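PDB 6UI5: 2-polyprenyl-6-methoxyphenol hydroxylase-like FAD-dependent oxidoreductase from Streptomyces sp. NRRL 11266, which probably works as a flavoprotein oxidoreductase of the aromatic-ring hydroxylase family, binding flavin-adenine dinucleotide in a Rossmann-type domain. Local coordinates for residues Gly62-Thr67 against Leu407-Ile412; Gly49-Leu54 against Pro91-Leu96; Ile388-Val393 against Cys473-Asp478. One frame throughout, in Å; residues are numbered along the deposited sequence.

Contact 1: Gly62-Thr67 against Leu407-Ile412; sequences GLREGT and LPKVQI
Arg64 and Lys409 reach toward each other from opposite directions and meet at the surface where the FAD-binding domain faces the thioredoxin-like C-terminal domain of this FAD-dependent oxidoreductase of the aromatic-ring hydroxylase family. Their backbones stay far apart, with 14.6 Å between Arg64 CA and Lys409 CA, and the two long side chains span that distance. The ammonium of Lys409 lies over one face of the Arg64 guanidinium, 3.1 Å above its plane and shifted toward the rim. Lys409 NZ is 3.3 Å from Arg64 NH1 and 3.4 Å from Arg64 CZ. Both nitrogen groups are donors, so neither bonds the other; the acidic neighbours Glu90 and Asp55 probably make the pairing tolerable. Arg64 forms salt bridges through NH1 with Glu90 and through NH2 with Asp55, and Lys409 makes long, weak ion pairs with the same two carboxylates, which would probably offset much of the like charge. The Lys409 chain leaves with CG anti to the backbone N (chi1 173°) and then bends at its last two torsions, carrying NZ over the guanidinium plane. At the other end Arg64 opens a type II beta turn that runs to Thr67. Its carbonyl is gripped twice from the same face: Thr67 N donates to Arg64 O, and Thr67 OG1 donates to that oxygen at 2.7 Å.

Contact 2: Gly49-Leu54 against Pro91-Leu96; sequences GTLEML and PTHMVL
Van der Waals contact carries this pairing, and it runs through one methyl group: Leu51 CD1 sits 3.5 Å from His93 ND1 and 4.1 Å from His93 CG. The methyl approaches the imidazole obliquely, while the two side chains cross at about a right angle. It also touches the backbone of the other segment, lying 3.8 Å from Pro91 O.

The polar interaction belongs to one segment. His93 ND1 donates to Pro91 O at 2.9 Å, with an N-H...O angle of 140°. The His93 ring is set beside its own backbone N, with CG anti to the carbonyl carbon (chi1 -77°), which brings ND1 within reach of that oxygen. The donor stands above the carbonyl plane, and the oxygen is tilted somewhat from the plane of the ring, so this bond is bent at both ends; even so, it ties the imidazole back to its own chain and limits its rotation beside the leucine. The same Pro91 oxygen thus meets both a ring nitrogen and a methyl group.

The fold element is a helix packed against an edge strand of the FAD-binding domain: Leu51 projects from helix 48-55, and His93 belongs to the weakly bonded strand 92-93 at the margin of a small antiparallel sheet. The Leu51 side chain is about 11 Å from the bound flavin-adenine dinucleotide.

Backbone bonding joins further parts, His93 pairing with Ile46 and Met94 with Val68. Salt bridges flank the helix, where Glu52 OE1 meets Arg89 and Glu52 OE2 meets Arg406.

Contact 3: Ile388-Val393 against Cys473-Asp478; sequences IAYEGV and CVAWHD
Strand 474-477 is an outermost strand of the mixed sheet in the thioredoxin-like C-terminal domain, and the irregular segment Ile388-Val393 packs against it through Ile388 and Tyr390. The polar link is a hydrogen bond from Tyr390 OH to Ala475 O, 2.8 Å long. The acceptor lies at the edge of the phenol ring, in its plane, while the hydroxyl stands tilted 24° from the carbonyl plane, with a C=O...O angle of 129°. Tyr390 CG is anti to the carbonyl carbon (chi1 -57°), and the ring extends toward the strand to bring its hydroxyl to this backbone oxygen. The same hydroxyl also packs on the Ala475 methyl, with Tyr390 OH 3.6 Å from Ala475 CB.

Ile388 fills in alongside with its two branches. CG2 touches the alanine carbonyl, 3.7 Å from Ala475 O, while the longer branch lies against the strand backbone: CD1 is 3.9 Å from Ala475 CA, and CG1 is 4.0 Å from Val474 O. The small Ala475 side chain therefore meets both a polar group and an apolar one, with its CB 4.2 Å from Ile388 CD1.

Within the sheet, backbone bonds join Ala475 and Trp476 to Leu467 of the adjacent strand 465-468. Helix 484-495 packs against the Tyr390 side chain through Thr489, Ala490 and Thr493, and receives Trp476 at Leu487.

Overall arrangement
From the N terminus, helix 48-55 supplies the first half of contact 2, and the loop after it, residues 62-67, the first half of contact 1. Contact 2 closes soonest, when strand 92-93 returns to the helix. Contact 1 opens before that and closes 339 residues on, when 407-412 brings the C-terminal domain against the FAD-binding domain, so the two cross. Contact 3 opens at 388-393, inside that long loop, and closes beyond it, joining this irregular segment to edge strand 474-477 of the C-terminal mixed sheet; contacts 1 and 3 also cross, whereas 2 and 3 follow in series. Contacts 1 and 2 adjoin, centres about 9 Å apart, and Leu407 touches Val474, linking contacts 1 and 3.

Contact 1: Gly62-Thr67 against Leu407-Ile412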
loop_
_atom_site.group_PDB
_atom_site.type_symbol
_atom_site.label_atom_id
_atom_site.label_comp_id
_atom_site.label_asym_id
_atom_site.label_seq_id
_atom_site.Cartn_x
_atom_site.Cartn_y
_atom_site.Cartn_z
ATOM N N GLY A 62 -13.576 0.130 -35.147
ATOM C CA GLY A 62 -12.996 -0.632 -36.234
ATOM C C GLY A 62 -12.003 -1.600 -35.646
ATOM O O GLY A 62 -12.047 -2.801 -35.913
ATOM N N LEU A 63 -11.124 -1.070 -34.799
ATOM C CA LEU A 63 -10.360 -1.929 -33.910
ATOM C C LEU A 63 -11.257 -2.622 -32.889
ATOM O O LEU A 63 -10.911 -3.705 -32.403
ATOM C CB LEU A 63 -9.296 -1.113 -33.199
ATOM C CG LEU A 63 -8.079 -0.581 -33.956
ATOM C CD1 LEU A 63 -7.283 0.238 -32.964
ATOM C CD2 LEU A 63 -7.206 -1.707 -34.499
ATOM N N ARG A 64 -12.402 -2.018 -32.539
ATOM C CA ARG A 64 -13.229 -2.581 -31.474
ATOM C C ARG A 64 -14.097 -3.743 -31.972
ATOM O O ARG A 64 -14.224 -4.760 -31.281
ATOM C CB ARG A 64 -14.092 -1.479 -30.837
ATOM C CG ARG A 64 -13.416 -0.736 -29.676
ATOM C CD ARG A 64 -14.408 0.082 -28.758
ATOM N NE ARG A 64 -14.910 1.274 -29.435
ATOM C CZ ARG A 64 -14.556 2.518 -29.143
ATOM N NH1 ARG A 64 -13.733 2.763 -28.135
ATOM N NH2 ARG A 64 -15.047 3.518 -29.864
ATOM N N GLU A 65 -14.690 -3.625 -33.163
ATOM C CA GLU A 65 -15.659 -4.621 -33.608
ATOM C C GLU A 65 -15.017 -5.992 -33.703
ATOM O O GLU A 65 -13.891 -6.135 -34.188
ATOM C CB GLU A 65 -16.256 -4.244 -34.968
ATOM C CG GLU A 65 -17.014 -5.386 -35.686
ATOM C CD GLU A 65 -18.439 -5.588 -35.175
ATOM O OE1 GLU A 65 -18.837 -4.906 -34.205
ATOM O OE2 GLU A 65 -19.163 -6.430 -35.749
ATOM N N GLY A 66 -15.746 -7.003 -33.222
ATOM C CA GLY A 66 -15.331 -8.385 -33.309
ATOM C C GLY A 66 -14.377 -8.852 -32.230
ATOM O O GLY A 66 -14.176 -10.068 -32.086
ATOM N N THR A 67 -13.782 -7.931 -31.469
ATOM C CA THR A 67 -12.792 -8.288 -30.464
ATOM C C THR A 67 -13.455 -8.436 -29.104
ATOM O O THR A 67 -14.440 -7.760 -28.795
ATOM C CB THR A 67 -11.685 -7.239 -30.384
ATOM O OG1 THR A 67 -12.243 -5.995 -29.944
ATOM C CG2 THR A 67 -10.999 -7.060 -31.747
ATOM N N LEU A 407 -12.701 13.388 -20.545
ATOM C CA LEU A 407 -14.060 13.168 -20.096
ATOM C C LEU A 407 -14.496 11.696 -20.210
ATOM O O LEU A 407 -13.909 10.907 -20.968
ATOM C CB LEU A 407 -14.994 14.039 -20.920
ATOM C CG LEU A 407 -14.927 15.506 -20.539
ATOM C CD1 LEU A 407 -15.702 16.278 -21.589
ATOM C CD2 LEU A 407 -15.560 15.689 -19.138
ATOM N N PRO A 408 -15.556 11.319 -19.484
ATOM C CA PRO A 408 -16.107 9.960 -19.607
ATOM C C PRO A 408 -16.861 9.732 -20.911
ATOM O O PRO A 408 -17.260 10.665 -21.621
ATOM C CB PRO A 408 -17.063 9.849 -18.409
ATOM C CG PRO A 408 -16.683 10.980 -17.485
ATOM C CD PRO A 408 -16.164 12.066 -18.365
ATOM N N LYS A 409 -17.067 8.449 -21.218
ATOM C CA LYS A 409 -17.642 8.071 -22.505
ATOM C C LYS A 409 -19.131 8.387 -22.498
ATOM O O LYS A 409 -19.954 7.559 -22.096
ATOM C CB LYS A 409 -17.378 6.588 -22.809
ATOM C CG LYS A 409 -18.074 6.054 -24.059
ATOM C CD LYS A 409 -17.496 4.734 -24.551
ATOM C CE LYS A 409 -16.337 4.964 -25.510
ATOM N NZ LYS A 409 -16.432 4.078 -26.732
ATOM N N VAL A 410 -19.489 9.594 -22.905
ATOM C CA VAL A 410 -20.887 9.998 -22.899
ATOM C C VAL A 410 -21.247 10.435 -24.301
ATOM O O VAL A 410 -20.408 10.936 -25.054
ATOM C CB VAL A 410 -21.213 11.129 -21.877
ATOM C CG1 VAL A 410 -21.147 10.606 -20.444
ATOM C CG2 VAL A 410 -20.291 12.341 -22.056
ATOM N N GLN A 411 -22.513 10.241 -24.641
ATOM C CA GLN A 411 -23.073 10.838 -25.842
ATOM C C GLN A 411 -23.232 12.340 -25.668
ATOM O O GLN A 411 -23.671 12.818 -24.619
ATOM C CB GLN A 411 -24.435 10.222 -26.145
ATOM C CG GLN A 411 -24.354 8.836 -26.692
ATOM C CD GLN A 411 -23.630 8.829 -28.003
ATOM O OE1 GLN A 411 -22.409 8.671 -28.045
ATOM N NE2 GLN A 411 -24.372 9.023 -29.092
ATOM N N ILE A 412 -22.898 13.096 -26.704
ATOM C CA ILE A 412 -23.330 14.479 -26.758
ATOM C C ILE A 412 -24.081 14.691 -28.062
ATOM O O ILE A 412 -23.588 14.338 -29.138
ATOM C CB ILE A 412 -22.161 15.466 -26.590
ATOM C CG1 ILE A 412 -21.191 15.363 -27.726
ATOM C CG2 ILE A 412 -21.444 15.262 -25.242
ATOM C CD1 ILE A 412 -21.374 16.445 -28.672
#

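Contact 2: Gly49-Leu54 against Pro91-Leu96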
loop_
_atom_site.group_PDB
_atom_site.type_symbol
_atom_site.label_atom_id
_atom_site.label_comp_id
_atom_site.label_asym_id
_atom_site.label_seq_id
_atom_site.Cartn_x
_atom_site.Cartn_y
_atom_site.Cartn_z
ATOM N N GLY A 49 -8.108 3.862 -21.109
ATOM C CA GLY A 49 -7.496 5.157 -21.373
ATOM C C GLY A 49 -6.898 5.251 -22.766
ATOM O O GLY A 49 -6.945 6.313 -23.406
ATOM N N THR A 50 -6.312 4.138 -23.250
ATOM C CA THR A 50 -5.767 4.103 -24.598
ATOM C C THR A 50 -6.880 4.160 -25.622
ATOM O O THR A 50 -6.750 4.825 -26.657
ATOM C CB THR A 50 -4.934 2.837 -24.790
ATOM O OG1 THR A 50 -3.852 2.838 -23.856
ATOM C CG2 THR A 50 -4.405 2.766 -26.208
ATOM N N LEU A 51 -7.988 3.474 -25.349
ATOM C CA LEU A 51 -9.142 3.575 -26.238
ATOM C C LEU A 51 -9.635 5.020 -26.376
ATOM O O LEU A 51 -9.837 5.489 -27.501
ATOM C CB LEU A 51 -10.252 2.645 -25.762
ATOM C CG LEU A 51 -9.981 1.199 -26.198
ATOM C CD1 LEU A 51 -10.808 0.166 -25.395
ATOM C CD2 LEU A 51 -10.219 1.076 -27.686
ATOM N N GLU A 52 -9.803 5.761 -25.257
ATOM C CA GLU A 52 -10.298 7.148 -25.368
ATOM C C GLU A 52 -9.363 8.008 -26.217
ATOM O O GLU A 52 -9.817 8.762 -27.082
ATOM C CB GLU A 52 -10.516 7.827 -23.990
ATOM C CG GLU A 52 -11.034 6.967 -22.817
ATOM C CD GLU A 52 -11.166 7.741 -21.452
ATOM O OE1 GLU A 52 -12.205 7.536 -20.780
ATOM O OE2 GLU A 52 -10.265 8.545 -21.057
ATOM N N MET A 53 -8.046 7.900 -25.990
ATOM C CA MET A 53 -7.096 8.684 -26.779
ATOM C C MET A 53 -7.133 8.324 -28.256
ATOM O O MET A 53 -6.883 9.189 -29.102
ATOM C CB MET A 53 -5.676 8.486 -26.265
ATOM C CG MET A 53 -5.442 9.136 -24.942
ATOM S SD MET A 53 -3.722 9.015 -24.513
ATOM C CE MET A 53 -3.735 7.493 -23.540
ATOM N N LEU A 54 -7.402 7.055 -28.587
ATOM C CA LEU A 54 -7.533 6.696 -29.996
ATOM C C LEU A 54 -8.888 7.118 -30.542
ATOM O O LEU A 54 -9.001 7.427 -31.735
ATOM C CB LEU A 54 -7.329 5.191 -30.207
ATOM C CG LEU A 54 -6.000 4.500 -29.892
ATOM C CD1 LEU A 54 -6.149 2.968 -29.925
ATOM C CD2 LEU A 54 -4.974 4.886 -30.905
ATOM N N PRO A 91 -14.618 -1.392 -21.011
ATOM C CA PRO A 91 -13.763 -2.549 -20.723
ATOM C C PRO A 91 -12.511 -2.511 -21.580
ATOM O O PRO A 91 -12.500 -1.937 -22.672
ATOM C CB PRO A 91 -14.647 -3.739 -21.102
ATOM C CG PRO A 91 -15.560 -3.174 -22.202
ATOM C CD PRO A 91 -15.841 -1.762 -21.752
ATOM N N THR A 92 -11.446 -3.141 -21.080
ATOM C CA THR A 92 -10.299 -3.439 -21.939
ATOM C C THR A 92 -10.742 -4.292 -23.117
ATOM O O THR A 92 -11.455 -5.285 -22.943
ATOM C CB THR A 92 -9.209 -4.163 -21.156
ATOM O OG1 THR A 92 -8.509 -3.231 -20.338
ATOM C CG2 THR A 92 -8.211 -4.783 -22.086
ATOM N N HIS A 93 -10.335 -3.888 -24.319
ATOM C CA HIS A 93 -10.617 -4.654 -25.524
ATOM C C HIS A 93 -9.370 -5.410 -25.996
ATOM O O HIS A 93 -8.241 -4.923 -25.873
ATOM C CB HIS A 93 -11.132 -3.746 -26.639
ATOM C CG HIS A 93 -12.562 -3.330 -26.480
ATOM N ND1 HIS A 93 -13.002 -2.557 -25.427
ATOM C CD2 HIS A 93 -13.645 -3.547 -27.267
ATOM C CE1 HIS A 93 -14.297 -2.330 -25.563
ATOM N NE2 HIS A 93 -14.711 -2.922 -26.669
ATOM N N MET A 94 -9.578 -6.602 -26.552
ATOM C CA MET A 94 -8.467 -7.480 -26.928
ATOM C C MET A 94 -8.089 -7.177 -28.373
ATOM O O MET A 94 -8.515 -7.835 -29.320
ATOM C CB MET A 94 -8.853 -8.936 -26.719
ATOM C CG MET A 94 -9.246 -9.248 -25.270
ATOM S SD MET A 94 -7.912 -9.580 -24.101
ATOM C CE MET A 94 -7.705 -8.002 -23.308
ATOM N N VAL A 95 -7.293 -6.126 -28.531
ATOM C CA VAL A 95 -6.829 -5.664 -29.827
ATOM C C VAL A 95 -5.364 -6.038 -29.942
ATOM O O VAL A 95 -4.604 -5.920 -28.978
ATOM C CB VAL A 95 -7.014 -4.149 -30.020
ATOM C CG1 VAL A 95 -6.666 -3.779 -31.446
ATOM C CG2 VAL A 95 -8.453 -3.728 -29.685
ATOM N N LEU A 96 -4.972 -6.505 -31.110
ATOM C CA LEU A 96 -3.628 -6.998 -31.299
ATOM C C LEU A 96 -2.737 -5.840 -31.715
ATOM O O LEU A 96 -3.093 -5.068 -32.613
ATOM C CB LEU A 96 -3.614 -8.120 -32.334
ATOM C CG LEU A 96 -4.632 -9.224 -31.979
ATOM C CD1 LEU A 96 -6.089 -8.944 -32.465
ATOM C CD2 LEU A 96 -4.165 -10.621 -32.404
#

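Contact 3: Ile388-Val393 against Cys473-Asp478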
loop_
_atom_site.group_PDB
_atom_site.type_symbol
_atom_site.label_atom_id
_atom_site.label_comp_id
_atom_site.label_asym_id
_atom_site.label_seq_id
_atom_site.Cartn_x
_atom_site.Cartn_y
_atom_site.Cartn_z
ATOM N N ILE A 388 -3.900 21.190 -12.824
ATOM C CA ILE A 388 -4.475 22.398 -13.413
ATOM C C ILE A 388 -4.555 23.439 -12.306
ATOM O O ILE A 388 -5.285 23.248 -11.323
ATOM C CB ILE A 388 -5.864 22.143 -14.027
ATOM C CG1 ILE A 388 -5.813 21.109 -15.158
ATOM C CG2 ILE A 388 -6.508 23.468 -14.486
ATOM C CD1 ILE A 388 -5.358 21.645 -16.496
ATOM N N ALA A 389 -3.795 24.524 -12.445
ATOM C CA ALA A 389 -3.890 25.662 -11.537
ATOM C C ALA A 389 -3.552 26.932 -12.303
ATOM O O ALA A 389 -2.810 26.905 -13.287
ATOM C CB ALA A 389 -2.959 25.519 -10.343
ATOM N N TYR A 390 -4.098 28.047 -11.847
ATOM C CA TYR A 390 -3.892 29.321 -12.512
ATOM C C TYR A 390 -3.588 30.380 -11.471
ATOM O O TYR A 390 -4.041 30.285 -10.320
ATOM C CB TYR A 390 -5.124 29.727 -13.349
ATOM C CG TYR A 390 -5.510 28.693 -14.377
ATOM C CD1 TYR A 390 -4.732 28.501 -15.507
ATOM C CD2 TYR A 390 -6.643 27.897 -14.211
ATOM C CE1 TYR A 390 -5.068 27.563 -16.446
ATOM C CE2 TYR A 390 -6.993 26.957 -15.145
ATOM C CZ TYR A 390 -6.188 26.785 -16.269
ATOM O OH TYR A 390 -6.485 25.848 -17.248
ATOM N N GLU A 391 -2.802 31.379 -11.865
ATOM C CA GLU A 391 -2.510 32.463 -10.940
ATOM C C GLU A 391 -3.790 33.220 -10.612
ATOM O O GLU A 391 -4.640 33.442 -11.482
ATOM C CB GLU A 391 -1.465 33.421 -11.526
ATOM C CG GLU A 391 -0.006 33.192 -11.056
ATOM C CD GLU A 391 0.138 32.816 -9.564
ATOM O OE1 GLU A 391 -0.694 33.228 -8.723
ATOM O OE2 GLU A 391 1.100 32.096 -9.222
ATOM N N GLY A 392 -3.955 33.568 -9.336
ATOM C CA GLY A 392 -5.128 34.327 -8.939
ATOM C C GLY A 392 -6.293 33.469 -8.518
ATOM O O GLY A 392 -6.869 33.643 -7.431
ATOM N N VAL A 393 -6.665 32.548 -9.404
ATOM C CA VAL A 393 -7.710 31.556 -9.138
ATOM C C VAL A 393 -7.318 30.770 -7.891
ATOM O O VAL A 393 -6.166 30.300 -7.790
ATOM C CB VAL A 393 -7.897 30.609 -10.344
ATOM C CG1 VAL A 393 -8.914 29.514 -9.996
ATOM C CG2 VAL A 393 -8.344 31.394 -11.558
ATOM N N CYS A 473 -7.845 16.925 -22.390
ATOM C CA CYS A 473 -7.840 17.156 -20.949
ATOM C C CYS A 473 -8.671 18.391 -20.617
ATOM O O CYS A 473 -8.574 19.420 -21.307
ATOM C CB CYS A 473 -6.404 17.335 -20.421
ATOM S SG CYS A 473 -5.279 15.892 -20.633
ATOM N N VAL A 474 -9.492 18.277 -19.566
ATOM C CA VAL A 474 -10.347 19.383 -19.114
ATOM C C VAL A 474 -9.485 20.453 -18.451
ATOM O O VAL A 474 -9.006 20.263 -17.328
ATOM C CB VAL A 474 -11.415 18.917 -18.134
ATOM C CG1 VAL A 474 -12.139 20.178 -17.570
ATOM C CG2 VAL A 474 -12.365 17.986 -18.783
ATOM N N ALA A 475 -9.330 21.602 -19.101
ATOM C CA ALA A 475 -8.590 22.683 -18.469
ATOM C C ALA A 475 -9.491 23.669 -17.740
ATOM O O ALA A 475 -8.985 24.522 -17.007
ATOM C CB ALA A 475 -7.751 23.428 -19.516
ATOM N N TRP A 476 -10.807 23.561 -17.901
ATOM C CA TRP A 476 -11.739 24.514 -17.311
ATOM C C TRP A 476 -13.150 23.977 -17.462
ATOM O O TRP A 476 -13.487 23.363 -18.485
ATOM C CB TRP A 476 -11.644 25.894 -17.984
ATOM C CG TRP A 476 -12.740 26.882 -17.608
ATOM C CD1 TRP A 476 -12.653 27.895 -16.682
ATOM C CD2 TRP A 476 -14.056 26.972 -18.167
ATOM N NE1 TRP A 476 -13.827 28.596 -16.631
ATOM C CE2 TRP A 476 -14.709 28.053 -17.525
ATOM C CE3 TRP A 476 -14.744 26.254 -19.150
ATOM C CZ2 TRP A 476 -16.025 28.426 -17.827
ATOM C CZ3 TRP A 476 -16.049 26.619 -19.447
ATOM C CH2 TRP A 476 -16.677 27.703 -18.790
ATOM N N HIS A 477 -13.966 24.240 -16.455
ATOM C CA HIS A 477 -15.398 23.989 -16.523
ATOM C C HIS A 477 -16.084 24.864 -15.467
ATOM O O HIS A 477 -15.431 25.377 -14.555
ATOM C CB HIS A 477 -15.677 22.504 -16.328
ATOM C CG HIS A 477 -15.496 22.040 -14.918
ATOM N ND1 HIS A 477 -16.199 22.582 -13.860
ATOM C CD2 HIS A 477 -14.686 21.091 -14.388
ATOM C CE1 HIS A 477 -15.832 21.985 -12.740
ATOM N NE2 HIS A 477 -14.923 21.070 -13.032
ATOM N N ASP A 478 -17.421 24.990 -15.566
ATOM C CA ASP A 478 -18.190 25.908 -14.712
ATOM C C ASP A 478 -19.129 25.196 -13.741
ATOM O O ASP A 478 -20.204 25.704 -13.442
ATOM C CB ASP A 478 -19.009 26.892 -15.550
ATOM C CG ASP A 478 -20.055 26.200 -16.451
ATOM O OD1 ASP A 478 -20.289 24.985 -16.306
ATOM O OD2 ASP A 478 -20.649 26.869 -17.328
#